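Local coordinates for protein CD8 alpha antigen (Sus scrofa, PDB 5EDX) that forms a homodimer that probably acts as a T-cell co-receptor for MHC class I molecules, at residues Thr29-Ser34 with Asp75-Ile80. Sequence-based numbering, arbitrary orientation.
Sequences TLTSCS and DNFYLI
Phe77 lays one face of its ring under the side chain of Cys33. Phe77 CB points from strand 76-81 toward the facing segment. CG stands anti to the carbonyl carbon, chi1 -61°, and this turn carries the ring beneath Cys33. At the root of the ring, CG meets Cys33 CB at 3.6 Å, and the sulfur lies somewhat farther off. Cys33 CB is about equally far from all six ring carbons, CD2 being the nearest at 3.5 Å. The cysteine carbon therefore sits almost exactly over the middle of the ring, 3.4 Å from the centroid and 4° off the normal. This is a CH-pi contact. Cys33 SG is anti to its own backbone N, which sets it above the CG and CD1 side of the ring. It is 4.4 Å from the centroid and 22° off the normal, a sulfur-aromatic contact over the face.

The pair bridges the two sheets of an immunoglobulin V-set sandwich. Strand 33-38 belongs to one sheet and strand 76-81 to the other, and no hydrogen bond links the two segments. The Cys22-Cys94 disulfide, which also spans the sandwich, lies alongside: Cys33 touches both of its half-cystines. Phe77 also packs on Leu52 and Lys72.

The outer ring atoms CE1, CE2 and CZ also lie under Cys33 CB, and each has a further neighbour. CE2 is 3.8 Å from the backbone N of Cys33. The methyl CG2 of Thr31 lies beyond the rim, beside CE1 and CZ. CZ, the tip, reaches the backbone of Thr31 and Ser32. It lies 3.9 Å from Ser32 C, which approaches obliquely, and 4.0 Å from Thr31 O, which sits at the ring edge near its plane. Thr31 OG1 is hydrogen-bonded to Asn28 N.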
loop_
_atom_site.group_PDB
_atom_site.type_symbol
_atom_site.label_atom_id
_atom_site.label_comp_id
_atom_site.label_asym_id
_atom_site.label_seq_id
_atom_site.Cartn_x
_atom_site.Cartn_y
_atom_site.Cartn_z
ATOM N N THR A 29 10.651 -14.499 -15.368
ATOM C CA THR A 29 11.196 -15.282 -14.259
ATOM C C THR A 29 11.491 -14.438 -13.016
ATOM O O THR A 29 11.672 -14.978 -11.920
ATOM C CB THR A 29 12.482 -16.024 -14.673
ATOM O OG1 THR A 29 13.507 -15.067 -14.964
ATOM C CG2 THR A 29 12.227 -16.880 -15.898
ATOM N N LEU A 30 11.532 -13.120 -13.183
ATOM C CA LEU A 30 11.843 -12.219 -12.077
ATOM C C LEU A 30 10.595 -11.722 -11.353
ATOM O O LEU A 30 10.695 -11.107 -10.294
ATOM C CB LEU A 30 12.650 -11.014 -12.574
ATOM C CG LEU A 30 13.896 -11.307 -13.413
ATOM C CD1 LEU A 30 14.575 -10.007 -13.824
ATOM C CD2 LEU A 30 14.859 -12.211 -12.661
ATOM N N THR A 31 9.425 -11.979 -11.929
ATOM C CA THR A 31 8.172 -11.444 -11.401
ATOM C C THR A 31 7.967 -11.819 -9.937
ATOM O O THR A 31 8.103 -12.976 -9.550
ATOM C CB THR A 31 6.963 -11.920 -12.233
ATOM O OG1 THR A 31 7.096 -11.422 -13.571
ATOM C CG2 THR A 31 5.656 -11.410 -11.645
ATOM N N SER A 32 7.639 -10.826 -9.125
ATOM C CA SER A 32 7.417 -11.059 -7.711
ATOM C C SER A 32 6.139 -10.360 -7.322
ATOM O O SER A 32 5.635 -9.513 -8.058
ATOM C CB SER A 32 8.584 -10.504 -6.897
ATOM O OG SER A 32 8.617 -9.088 -6.978
ATOM N N CYS A 33 5.611 -10.714 -6.161
ATOM C CA CYS A 33 4.373 -10.129 -5.696
ATOM C C CYS A 33 4.343 -10.144 -4.173
ATOM O O CYS A 33 4.786 -11.105 -3.548
ATOM C CB CYS A 33 3.198 -10.926 -6.255
ATOM S SG CYS A 33 1.602 -10.122 -6.082
ATOM N N SER A 34 3.845 -9.068 -3.577
ATOM C CA SER A 34 3.693 -9.010 -2.132
ATOM C C SER A 34 2.217 -8.982 -1.784
ATOM O O SER A 34 1.453 -8.235 -2.384
ATOM C CB SER A 34 4.370 -7.760 -1.573
ATOM O OG SER A 34 5.769 -7.822 -1.763
ATOM N N ASP A 75 2.558 -17.760 -13.067
ATOM C CA ASP A 75 2.318 -16.327 -12.901
ATOM C C ASP A 75 1.190 -16.041 -11.911
ATOM O O ASP A 75 0.732 -14.906 -11.794
ATOM C CB ASP A 75 2.018 -15.658 -14.248
ATOM C CG ASP A 75 0.735 -16.162 -14.886
ATOM O OD1 ASP A 75 0.241 -15.501 -15.823
ATOM O OD2 ASP A 75 0.219 -17.218 -14.463
ATOM N N ASN A 76 0.749 -17.074 -11.203
ATOM C CA ASN A 76 -0.298 -16.920 -10.193
ATOM C C ASN A 76 0.254 -16.879 -8.777
ATOM O O ASN A 76 1.099 -17.690 -8.408
ATOM C CB ASN A 76 -1.300 -18.062 -10.296
ATOM C CG ASN A 76 -2.044 -18.062 -11.605
ATOM O OD1 ASN A 76 -2.744 -17.106 -11.929
ATOM N ND2 ASN A 76 -1.902 -19.142 -12.369
ATOM N N PHE A 77 -0.246 -15.937 -7.984
ATOM C CA PHE A 77 0.110 -15.839 -6.576
ATOM C C PHE A 77 -1.133 -16.097 -5.730
ATOM O O PHE A 77 -2.221 -15.626 -6.052
ATOM C CB PHE A 77 0.704 -14.462 -6.271
ATOM C CG PHE A 77 1.962 -14.168 -7.040
ATOM C CD1 PHE A 77 1.903 -13.630 -8.318
ATOM C CD2 PHE A 77 3.204 -14.458 -6.494
ATOM C CE1 PHE A 77 3.068 -13.373 -9.035
ATOM C CE2 PHE A 77 4.365 -14.200 -7.189
ATOM C CZ PHE A 77 4.303 -13.658 -8.468
ATOM N N TYR A 78 -0.974 -16.860 -4.656
ATOM C CA TYR A 78 -2.109 -17.250 -3.837
ATOM C C TYR A 78 -1.888 -16.889 -2.384
ATOM O O TYR A 78 -0.757 -16.905 -1.900
ATOM C CB TYR A 78 -2.343 -18.758 -3.938
ATOM C CG TYR A 78 -2.694 -19.223 -5.328
ATOM C CD1 TYR A 78 -4.014 -19.274 -5.750
ATOM C CD2 TYR A 78 -1.703 -19.607 -6.219
ATOM C CE1 TYR A 78 -4.341 -19.701 -7.034
ATOM C CE2 TYR A 78 -2.020 -20.038 -7.504
ATOM C CZ TYR A 78 -3.340 -20.082 -7.900
ATOM O OH TYR A 78 -3.655 -20.505 -9.177
ATOM N N LEU A 79 -2.983 -16.573 -1.700
ATOM C CA LEU A 79 -2.976 -16.393 -0.252
ATOM C C LEU A 79 -4.044 -17.312 0.307
ATOM O O LEU A 79 -5.158 -17.362 -0.210
ATOM C CB LEU A 79 -3.311 -14.949 0.112
ATOM C CG LEU A 79 -3.125 -14.590 1.587
ATOM C CD1 LEU A 79 -1.649 -14.474 1.919
ATOM C CD2 LEU A 79 -3.847 -13.296 1.924
ATOM N N ILE A 80 -3.710 -18.043 1.363
ATOM C CA ILE A 80 -4.672 -18.951 1.959
ATOM C C ILE A 80 -4.916 -18.564 3.408
ATOM O O ILE A 80 -3.988 -18.515 4.204
ATOM C CB ILE A 80 -4.191 -20.409 1.904
ATOM C CG1 ILE A 80 -4.064 -20.882 0.449
ATOM C CG2 ILE A 80 -5.161 -21.306 2.662
ATOM C CD1 ILE A 80 -2.728 -20.585 -0.171
#